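Local coordinates for protein putative mannose-1-phosphate guanylyl transferase (Thermus thermophilus, PDB 2CU2) that probably transfers a guanylyl group from GTP to mannose 1-phosphate, making GDP-mannose, at residues T3-M8 / P47-E52; E39-R44 / L106-Y111; R102-P107 / V189-P194. One frame throughout, in Å; residues are numbered along the deposited sequence.

Contact 1. Residues T3-M8 / P47-E52; sequences TYALVM and PLVPPE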
loop_
_atom_site.group_PDB
_atom_site.type_symbol
_atom_site.label_atom_id
_atom_site.label_comp_id
_atom_site.label_asym_id
_atom_site.label_seq_id
_atom_site.Cartn_x
_atom_site.Cartn_y
_atom_site.Cartn_z
ATOM N N THR A 3 -35.747 -30.193 -8.238
ATOM C CA THR A 3 -35.398 -28.964 -7.551
ATOM C C THR A 3 -34.523 -28.060 -8.410
ATOM O O THR A 3 -33.555 -28.507 -9.024
ATOM C CB THR A 3 -34.641 -29.253 -6.239
ATOM O OG1 THR A 3 -35.457 -30.056 -5.378
ATOM C CG2 THR A 3 -34.291 -27.947 -5.527
ATOM N N TYR A 4 -34.885 -26.786 -8.465
ATOM C CA TYR A 4 -34.099 -25.814 -9.203
ATOM C C TYR A 4 -33.410 -24.944 -8.162
ATOM O O TYR A 4 -33.873 -24.837 -7.027
ATOM C CB TYR A 4 -34.987 -24.958 -10.115
ATOM C CG TYR A 4 -35.033 -25.455 -11.545
ATOM C CD1 TYR A 4 -35.584 -26.701 -11.858
ATOM C CD2 TYR A 4 -34.483 -24.701 -12.581
ATOM C CE1 TYR A 4 -35.580 -27.182 -13.166
ATOM C CE2 TYR A 4 -34.474 -25.175 -13.891
ATOM C CZ TYR A 4 -35.023 -26.415 -14.175
ATOM O OH TYR A 4 -34.998 -26.885 -15.465
ATOM N N ALA A 5 -32.301 -24.333 -8.544
ATOM C CA ALA A 5 -31.566 -23.481 -7.631
ATOM C C ALA A 5 -31.333 -22.126 -8.272
ATOM O O ALA A 5 -30.899 -22.042 -9.421
ATOM C CB ALA A 5 -30.230 -24.131 -7.272
ATOM N N LEU A 6 -31.650 -21.068 -7.533
ATOM C CA LEU A 6 -31.432 -19.714 -8.013
ATOM C C LEU A 6 -30.242 -19.155 -7.240
ATOM O O LEU A 6 -30.296 -19.017 -6.015
ATOM C CB LEU A 6 -32.650 -18.820 -7.760
ATOM C CG LEU A 6 -32.380 -17.343 -8.088
ATOM C CD1 LEU A 6 -32.286 -17.172 -9.604
ATOM C CD2 LEU A 6 -33.476 -16.452 -7.524
ATOM N N VAL A 7 -29.172 -18.846 -7.959
ATOM C CA VAL A 7 -27.981 -18.256 -7.361
ATOM C C VAL A 7 -27.890 -16.763 -7.670
ATOM O O VAL A 7 -27.639 -16.338 -8.791
ATOM C CB VAL A 7 -26.757 -18.983 -7.917
ATOM C CG1 VAL A 7 -25.482 -18.376 -7.334
ATOM C CG2 VAL A 7 -26.820 -20.455 -7.554
ATOM N N MET A 8 -28.145 -15.953 -6.628
ATOM C CA MET A 8 -28.164 -14.511 -6.829
ATOM C C MET A 8 -26.767 -13.898 -6.721
ATOM O O MET A 8 -26.127 -13.903 -5.679
ATOM C CB MET A 8 -29.091 -13.898 -5.778
ATOM C CG MET A 8 -30.499 -14.497 -5.827
ATOM S SD MET A 8 -31.637 -13.660 -4.714
ATOM C CE MET A 8 -30.865 -14.143 -3.163
ATOM N N PRO A 47 -23.111 -30.905 -6.068
ATOM C CA PRO A 47 -23.540 -32.212 -5.553
ATOM C C PRO A 47 -25.005 -32.293 -5.137
ATOM O O PRO A 47 -25.602 -33.372 -5.159
ATOM C CB PRO A 47 -22.599 -32.447 -4.370
ATOM C CG PRO A 47 -21.365 -31.697 -4.767
ATOM C CD PRO A 47 -21.949 -30.409 -5.310
ATOM N N LEU A 48 -25.582 -31.157 -4.751
ATOM C CA LEU A 48 -26.972 -31.129 -4.322
ATOM C C LEU A 48 -27.921 -30.813 -5.473
ATOM O O LEU A 48 -28.928 -31.496 -5.657
ATOM C CB LEU A 48 -27.157 -30.103 -3.203
ATOM C CG LEU A 48 -28.563 -30.032 -2.598
ATOM C CD1 LEU A 48 -28.895 -31.361 -1.940
ATOM C CD2 LEU A 48 -28.643 -28.902 -1.585
ATOM N N VAL A 49 -27.607 -29.775 -6.241
ATOM C CA VAL A 49 -28.440 -29.388 -7.378
ATOM C C VAL A 49 -27.553 -29.297 -8.611
ATOM O O VAL A 49 -26.608 -28.513 -8.650
ATOM C CB VAL A 49 -29.135 -28.020 -7.140
ATOM C CG1 VAL A 49 -30.067 -27.693 -8.306
ATOM C CG2 VAL A 49 -29.927 -28.057 -5.845
ATOM N N PRO A 50 -27.837 -30.117 -9.635
ATOM C CA PRO A 50 -27.021 -30.084 -10.849
ATOM C C PRO A 50 -27.012 -28.733 -11.560
ATOM O O PRO A 50 -27.927 -27.926 -11.410
ATOM C CB PRO A 50 -27.623 -31.202 -11.702
ATOM C CG PRO A 50 -29.058 -31.236 -11.260
ATOM C CD PRO A 50 -28.934 -31.093 -9.763
ATOM N N PRO A 51 -25.950 -28.464 -12.329
ATOM C CA PRO A 51 -25.796 -27.212 -13.059
ATOM C C PRO A 51 -26.968 -26.954 -14.012
ATOM O O PRO A 51 -27.438 -25.841 -14.174
ATOM C CB PRO A 51 -24.479 -27.276 -13.824
ATOM C CG PRO A 51 -23.598 -28.268 -13.085
ATOM C CD PRO A 51 -24.698 -29.202 -12.389
ATOM N N GLU A 52 -27.418 -28.033 -14.678
ATOM C CA GLU A 52 -28.543 -27.881 -15.593
ATOM C C GLU A 52 -29.760 -27.228 -14.931
ATOM O O GLU A 52 -30.518 -26.493 -15.556
ATOM C CB GLU A 52 -28.914 -29.257 -16.134
ATOM C CG GLU A 52 -27.680 -30.101 -16.436
ATOM C CD GLU A 52 -27.593 -31.236 -15.443
ATOM O OE1 GLU A 52 -28.632 -31.701 -14.995
ATOM O OE2 GLU A 52 -26.479 -31.635 -15.108
#

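Contact 2. Residues E39-R44 / L106-Y111; sequences EATLER and LPADHY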
loop_
_atom_site.group_PDB
_atom_site.type_symbol
_atom_site.label_atom_id
_atom_site.label_comp_id
_atom_site.label_asym_id
_atom_site.label_seq_id
_atom_site.Cartn_x
_atom_site.Cartn_y
_atom_site.Cartn_z
ATOM N N GLU A 39 -17.513 -18.868 -7.389
ATOM C CA GLU A 39 -16.850 -20.119 -7.734
ATOM C C GLU A 39 -17.048 -21.167 -6.634
ATOM O O GLU A 39 -17.450 -22.299 -6.908
ATOM C CB GLU A 39 -15.357 -19.861 -7.939
ATOM C CG GLU A 39 -14.605 -20.969 -8.644
ATOM C CD GLU A 39 -13.123 -20.640 -8.811
ATOM O OE1 GLU A 39 -12.771 -19.434 -8.925
ATOM O OE2 GLU A 39 -12.316 -21.595 -8.835
ATOM N N ALA A 40 -16.768 -20.782 -5.391
ATOM C CA ALA A 40 -16.908 -21.690 -4.257
ATOM C C ALA A 40 -18.372 -22.086 -4.056
ATOM O O ALA A 40 -18.668 -23.209 -3.654
ATOM C CB ALA A 40 -16.358 -21.029 -2.978
ATOM N N THR A 41 -19.278 -21.154 -4.342
ATOM C CA THR A 41 -20.710 -21.392 -4.195
ATOM C C THR A 41 -21.209 -22.454 -5.171
ATOM O O THR A 41 -21.925 -23.379 -4.788
ATOM C CB THR A 41 -21.520 -20.099 -4.452
ATOM O OG1 THR A 41 -21.158 -19.106 -3.488
ATOM C CG2 THR A 41 -23.019 -20.382 -4.361
ATOM N N LEU A 42 -20.842 -22.310 -6.438
ATOM C CA LEU A 42 -21.271 -23.260 -7.460
ATOM C C LEU A 42 -20.720 -24.664 -7.183
ATOM O O LEU A 42 -21.419 -25.663 -7.354
ATOM C CB LEU A 42 -20.822 -22.776 -8.849
ATOM C CG LEU A 42 -21.335 -21.391 -9.284
ATOM C CD1 LEU A 42 -20.686 -20.983 -10.596
ATOM C CD2 LEU A 42 -22.848 -21.417 -9.422
ATOM N N GLU A 43 -19.469 -24.731 -6.748
ATOM C CA GLU A 43 -18.819 -26.005 -6.456
ATOM C C GLU A 43 -19.514 -26.701 -5.291
ATOM O O GLU A 43 -19.720 -27.911 -5.294
ATOM C CB GLU A 43 -17.351 -25.745 -6.118
ATOM C CG GLU A 43 -16.615 -26.919 -5.535
ATOM C CD GLU A 43 -15.172 -26.577 -5.210
ATOM O OE1 GLU A 43 -14.506 -27.405 -4.549
ATOM O OE2 GLU A 43 -14.702 -25.485 -5.619
ATOM N N ARG A 44 -19.876 -25.902 -4.299
ATOM C CA ARG A 44 -20.551 -26.352 -3.094
ATOM C C ARG A 44 -21.977 -26.835 -3.396
ATOM O O ARG A 44 -22.500 -27.740 -2.732
ATOM C CB ARG A 44 -20.577 -25.171 -2.121
ATOM C CG ARG A 44 -21.381 -25.323 -0.859
ATOM C CD ARG A 44 -21.284 -24.014 -0.080
ATOM N NE ARG A 44 -19.886 -23.669 0.150
ATOM C CZ ARG A 44 -19.329 -22.498 -0.148
ATOM N NH1 ARG A 44 -20.051 -21.523 -0.697
ATOM N NH2 ARG A 44 -18.037 -22.310 0.099
ATOM N N LEU A 106 -30.265 -18.786 -3.101
ATOM C CA LEU A 106 -29.074 -18.492 -2.318
ATOM C C LEU A 106 -28.159 -17.413 -2.884
ATOM O O LEU A 106 -28.039 -17.246 -4.101
ATOM C CB LEU A 106 -28.256 -19.765 -2.107
ATOM C CG LEU A 106 -27.942 -20.563 -3.370
ATOM C CD1 LEU A 106 -26.442 -20.676 -3.562
ATOM C CD2 LEU A 106 -28.570 -21.934 -3.251
ATOM N N PRO A 107 -27.497 -16.658 -1.994
ATOM C CA PRO A 107 -26.513 -15.645 -2.354
ATOM C C PRO A 107 -25.185 -16.280 -2.763
ATOM O O PRO A 107 -24.817 -17.362 -2.326
ATOM C CB PRO A 107 -26.316 -14.743 -1.143
ATOM C CG PRO A 107 -26.679 -15.566 0.084
ATOM C CD PRO A 107 -27.605 -16.714 -0.542
ATOM N N ALA A 108 -24.472 -15.579 -3.665
ATOM C CA ALA A 108 -23.211 -16.109 -4.152
ATOM C C ALA A 108 -22.028 -15.354 -3.546
ATOM O O ALA A 108 -20.873 -15.596 -3.863
ATOM C CB ALA A 108 -23.197 -15.976 -5.675
ATOM N N ASP A 109 -22.348 -14.385 -2.673
ATOM C CA ASP A 109 -21.279 -13.576 -2.100
ATOM C C ASP A 109 -21.078 -13.842 -0.605
ATOM O O ASP A 109 -20.746 -12.957 0.169
ATOM C CB ASP A 109 -21.593 -12.098 -2.358
ATOM C CG ASP A 109 -22.854 -11.685 -1.603
ATOM O OD1 ASP A 109 -23.845 -12.413 -1.698
ATOM O OD2 ASP A 109 -22.860 -10.617 -0.995
ATOM N N HIS A 110 -21.326 -15.107 -0.205
ATOM C CA HIS A 110 -21.118 -15.481 1.191
ATOM C C HIS A 110 -19.992 -16.516 1.341
ATOM O O HIS A 110 -19.649 -17.236 0.413
ATOM C CB HIS A 110 -22.428 -16.064 1.729
ATOM C CG HIS A 110 -23.427 -14.956 1.938
ATOM N ND1 HIS A 110 -24.622 -15.135 2.552
ATOM C CD2 HIS A 110 -23.323 -13.614 1.551
ATOM C CE1 HIS A 110 -25.225 -13.930 2.532
ATOM N NE2 HIS A 110 -24.470 -13.002 1.941
ATOM N N TYR A 111 -19.388 -16.548 2.541
ATOM C CA TYR A 111 -18.388 -17.574 2.811
ATOM C C TYR A 111 -18.974 -18.713 3.648
ATOM O O TYR A 111 -19.689 -18.500 4.618
ATOM C CB TYR A 111 -17.222 -16.929 3.556
ATOM C CG TYR A 111 -16.333 -17.992 4.095
ATOM C CD1 TYR A 111 -15.388 -18.591 3.267
ATOM C CD2 TYR A 111 -16.484 -18.442 5.407
ATOM C CE1 TYR A 111 -14.594 -19.621 3.746
ATOM C CE2 TYR A 111 -15.697 -19.479 5.883
ATOM C CZ TYR A 111 -14.758 -20.069 5.059
ATOM O OH TYR A 111 -13.962 -21.095 5.530
HETATM O O HOH W 1 -22.142 -17.911 -1.122
HETATM O O HOH W 2 -18.694 -19.039 -1.397
HETATM O O HOH W 3 -17.386 -19.835 0.704
#

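Contact 3. Residues R102-P107 / V189-P194; sequences RLLVLP and VFAFAP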
loop_
_atom_site.group_PDB
_atom_site.type_symbol
_atom_site.label_atom_id
_atom_site.label_comp_id
_atom_site.label_asym_id
_atom_site.label_seq_id
_atom_site.Cartn_x
_atom_site.Cartn_y
_atom_site.Cartn_z
ATOM N N ARG A 102 -39.464 -27.709 -6.319
ATOM C CA ARG A 102 -38.773 -26.969 -5.278
ATOM C C ARG A 102 -37.816 -25.951 -5.873
ATOM O O ARG A 102 -37.184 -26.200 -6.906
ATOM C CB ARG A 102 -37.974 -27.925 -4.387
ATOM C CG ARG A 102 -38.801 -28.833 -3.502
ATOM C CD ARG A 102 -39.334 -28.088 -2.294
ATOM N NE ARG A 102 -39.985 -28.993 -1.348
ATOM C CZ ARG A 102 -41.204 -29.499 -1.509
ATOM N NH1 ARG A 102 -41.917 -29.184 -2.583
ATOM N NH2 ARG A 102 -41.705 -30.328 -0.600
ATOM N N LEU A 103 -37.721 -24.799 -5.222
ATOM C CA LEU A 103 -36.792 -23.771 -5.657
ATOM C C LEU A 103 -35.944 -23.366 -4.457
ATOM O O LEU A 103 -36.459 -23.027 -3.390
ATOM C CB LEU A 103 -37.517 -22.542 -6.218
ATOM C CG LEU A 103 -36.556 -21.420 -6.625
ATOM C CD1 LEU A 103 -35.614 -21.912 -7.718
ATOM C CD2 LEU A 103 -37.340 -20.197 -7.086
ATOM N N LEU A 104 -34.635 -23.421 -4.649
ATOM C CA LEU A 104 -33.690 -23.062 -3.612
ATOM C C LEU A 104 -33.127 -21.694 -4.015
ATOM O O LEU A 104 -32.747 -21.492 -5.168
ATOM C CB LEU A 104 -32.594 -24.127 -3.573
ATOM C CG LEU A 104 -31.875 -24.465 -2.274
ATOM C CD1 LEU A 104 -32.856 -24.549 -1.113
ATOM C CD2 LEU A 104 -31.153 -25.792 -2.479
ATOM N N VAL A 105 -33.114 -20.749 -3.084
ATOM C CA VAL A 105 -32.599 -19.417 -3.374
ATOM C C VAL A 105 -31.395 -19.123 -2.488
ATOM O O VAL A 105 -31.487 -19.200 -1.263
ATOM C CB VAL A 105 -33.675 -18.333 -3.128
ATOM C CG1 VAL A 105 -33.050 -16.952 -3.200
ATOM C CG2 VAL A 105 -34.785 -18.461 -4.156
ATOM N N LEU A 106 -30.265 -18.786 -3.101
ATOM C CA LEU A 106 -29.074 -18.492 -2.318
ATOM C C LEU A 106 -28.159 -17.413 -2.884
ATOM O O LEU A 106 -28.039 -17.246 -4.101
ATOM C CB LEU A 106 -28.256 -19.765 -2.107
ATOM C CG LEU A 106 -27.942 -20.563 -3.370
ATOM C CD1 LEU A 106 -26.442 -20.676 -3.562
ATOM C CD2 LEU A 106 -28.570 -21.934 -3.251
ATOM N N PRO A 107 -27.497 -16.658 -1.994
ATOM C CA PRO A 107 -26.513 -15.645 -2.354
ATOM C C PRO A 107 -25.185 -16.280 -2.763
ATOM O O PRO A 107 -24.817 -17.362 -2.326
ATOM C CB PRO A 107 -26.316 -14.743 -1.143
ATOM C CG PRO A 107 -26.679 -15.566 0.084
ATOM C CD PRO A 107 -27.605 -16.714 -0.542
ATOM N N VAL A 189 -30.565 -17.757 2.772
ATOM C CA VAL A 189 -30.965 -18.880 1.926
ATOM C C VAL A 189 -32.414 -19.300 2.185
ATOM O O VAL A 189 -32.908 -19.292 3.304
ATOM C CB VAL A 189 -30.023 -20.052 2.202
ATOM C CG1 VAL A 189 -30.430 -21.258 1.360
ATOM C CG2 VAL A 189 -28.600 -19.659 1.858
ATOM N N PHE A 190 -33.112 -19.646 1.086
ATOM C CA PHE A 190 -34.525 -19.988 1.217
ATOM C C PHE A 190 -34.903 -21.197 0.353
ATOM O O PHE A 190 -34.298 -21.472 -0.675
ATOM C CB PHE A 190 -35.353 -18.772 0.799
ATOM C CG PHE A 190 -34.957 -17.581 1.620
ATOM C CD1 PHE A 190 -34.073 -16.647 1.094
ATOM C CD2 PHE A 190 -35.485 -17.406 2.889
ATOM C CE1 PHE A 190 -33.720 -15.533 1.841
ATOM C CE2 PHE A 190 -35.128 -16.284 3.632
ATOM C CZ PHE A 190 -34.247 -15.344 3.112
ATOM N N ALA A 191 -35.919 -21.933 0.841
ATOM C CA ALA A 191 -36.403 -23.091 0.100
ATOM C C ALA A 191 -37.928 -23.182 0.158
ATOM O O ALA A 191 -38.538 -23.110 1.217
ATOM C CB ALA A 191 -35.785 -24.346 0.718
ATOM N N PHE A 192 -38.531 -23.284 -1.039
ATOM C CA PHE A 192 -39.984 -23.372 -1.110
ATOM C C PHE A 192 -40.433 -23.915 -2.466
ATOM O O PHE A 192 -39.709 -23.885 -3.451
ATOM C CB PHE A 192 -40.553 -21.965 -0.916
ATOM C CG PHE A 192 -39.833 -20.992 -1.808
ATOM C CD1 PHE A 192 -40.238 -20.834 -3.128
ATOM C CD2 PHE A 192 -38.781 -20.244 -1.304
ATOM C CE1 PHE A 192 -39.587 -19.919 -3.944
ATOM C CE2 PHE A 192 -38.133 -19.329 -2.128
ATOM C CZ PHE A 192 -38.533 -19.162 -3.448
ATOM N N ALA A 193 -41.656 -24.470 -2.486
ATOM C CA ALA A 193 -42.258 -24.759 -3.777
ATOM C C ALA A 193 -42.621 -23.453 -4.478
ATOM O O ALA A 193 -43.083 -22.494 -3.868
ATOM C CB ALA A 193 -43.519 -25.594 -3.546
ATOM N N PRO A 194 -42.347 -23.399 -5.791
ATOM C CA PRO A 194 -42.609 -22.201 -6.568
ATOM C C PRO A 194 -44.000 -21.611 -6.292
ATOM O O PRO A 194 -44.186 -20.404 -6.194
ATOM C CB PRO A 194 -42.441 -22.563 -8.039
ATOM C CG PRO A 194 -41.552 -23.803 -8.100
ATOM C CD PRO A 194 -41.766 -24.433 -6.640
#

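Contact 1. Residues T3-M8 / P47-E52
Val49 reaches the first strand of the domain with one methyl: CG1 stands 3.7 Å from Ala5 CB and equally 3.7 Å from Thr3 O, so a single branch covers both a side chain and a backbone carbonyl. With CG1 anti to its backbone N (chi1 -176°), that methyl is carried forward to the strand, while CG2, beside the Val49 nitrogen, stands farther off, 4.2 Å from Ala5 CB and 4.4 Å from Thr3 CG2. Thr3 and Ala5, two residues apart on strand 3-8, both send their CB atoms to the side where Val49 sits; Tyr4 between them starts out the other way. The far side of its ring nevertheless approaches the loop, CE2 lying oblique to Glu52 O at 4.5 Å, a loose touch.

The next shell fixes these groups from several directions. Ala5 exchanges backbone hydrogen bonds with Arg53 and Leu55, the residues into which the loop 47-52 runs, and Val49 also packs on Thr54. Pro50 O accepts a hydrogen bond from Thr54 OG1, which ties the loop to the start of strand 54-59. Arg74 takes Glu52 O as acceptor through NE and makes a weak hydrogen bond to Tyr4 OH through NH2, thereby joining the two ends of the Tyr4 and Glu52 approach. Helix 115-128 covers the same region, with Leu126 on Thr3 and Leu122 on Leu48.

Between the two segments themselves the chemistry is thus almost wholly apolar: a valine methyl laid on an alanine and a carbonyl, with directional bonding left to Arg53, strand 54-59 and Arg74.

Contact 2. Residues E39-R44 / L106-Y111
Thr41, on helix 37-45, comes nearest the other backbone at Ala108, their CA atoms 5.8 Å apart, where strand 102-107 gives way to a loop. The threonine divides its branches between two surroundings. With OG1 beside the backbone N (chi1 -62°), CG2 is anti to it and meets Leu106 CD1 at 3.5 Å, the two side chains running past one another, oppositely directed. OG1 turns to the polar side, hydrogen-bonded to Leu37 O one helical turn back and accepting from water 1 at 2.8 Å. That water also donates to Pro107 O and His110 O, each 3.0 Å from its oxygen, linking the helix to the strand end and the loop after it.

Arg44 reaches His110 O through solvent as well: NH1 donates to water 2 at 2.9 Å, in the plane of the guanidinium, and water 2 lies 2.7 Å from His110 O. One face of the guanidinium lies against Ala40 O of its own helix, and the salt bridge from NE to Asp115 probably steadies its direction. Pro107 CG sits over one face of the His110 ring, toward its rim. Helix 37-45, which follows strand 3-8, packs at the C-terminal end of that strand's parallel neighbour 102-107, consistent with the alpha/beta Rossmann-like fold of GT-A nucleotidyltransferases.

Contact 3. Residues R102-P107 / V189-P194
Leu103 and Phe192 face each other as a hydrogen-bonded antiparallel pair, and their side chains lie side by side, pointing the same way. Leu103 CD2 rests 3.9 Å from Phe192 CE1, while Val105 CG2, crossing at a slant, meets Phe192 CZ at the same 3.9 Å. The ring thus fills the hollow between the two aliphatic side chains. Its CG stands between the backbone N and the carbonyl carbon (chi1 48°), which folds the ring back over its partner strand, with Leu103 O above the centre of one face. Replacing Phe192 by alanine would remove the ring and is likely to leave a gap beside Leu103 and Val105 and the carbonyl without its aromatic cover. Helix 83-98 closes this side of the sheet through Val92 on Leu103 and Val88 on Val105.

The opposite face carries Leu104 and Ala191, a non-hydrogen-bonded pair. Here the leucine is the bump and the alanine the shallow seat: Leu104 CD1 presses on Ala191 CB at 3.5 Å, tighter than usual for two carbons. Farther along, Val189 CG2 rests against both Leu106 CB and Pro107 CD, its side chain crossing the proline at about a right angle. At the other end Pro194 CD covers the backbone nitrogen of Arg102, just where Ala193 takes the N-cap position of helix 194-204.

Four backbone bonds fix the register. Val105 N donates to Phe190 O at 2.8 Å in a nearly straight bond (170°), and Phe190 N returns one to Val105 O; Leu103 and Phe192 exchange the other pair. Strand 102-107, parallel to 3-8 but antiparallel to 184-192, is where the sheet becomes mixed, as in the nucleotidyltransferase members of the GT-A clan.

Overall arrangement
From the N terminus, strand 3-8 opens contact 1, which closes when the chain, having run through helix 37-45, returns in loop 47-52 ahead of strand 54-59. Helix 37-45 opens contact 2 within the span closed by contact 1, but its partner 106-111 comes much later, so contacts 1 and 2 cross. Contact 3 begins on 102-107, overlapping contact 2 at Leu106 and Pro107, and follows contact 1 in series, closing at 189-194 after a longer excursion. Strands 3-8 and 102-107 are parallel neighbours, joined by backbone bonds such as Leu6 N to Leu104 O. Contacts 1 and 2 bring a loop and a helix against the central sheet of the nucleotidyltransferase domain, and contact 3 joins two of its strands.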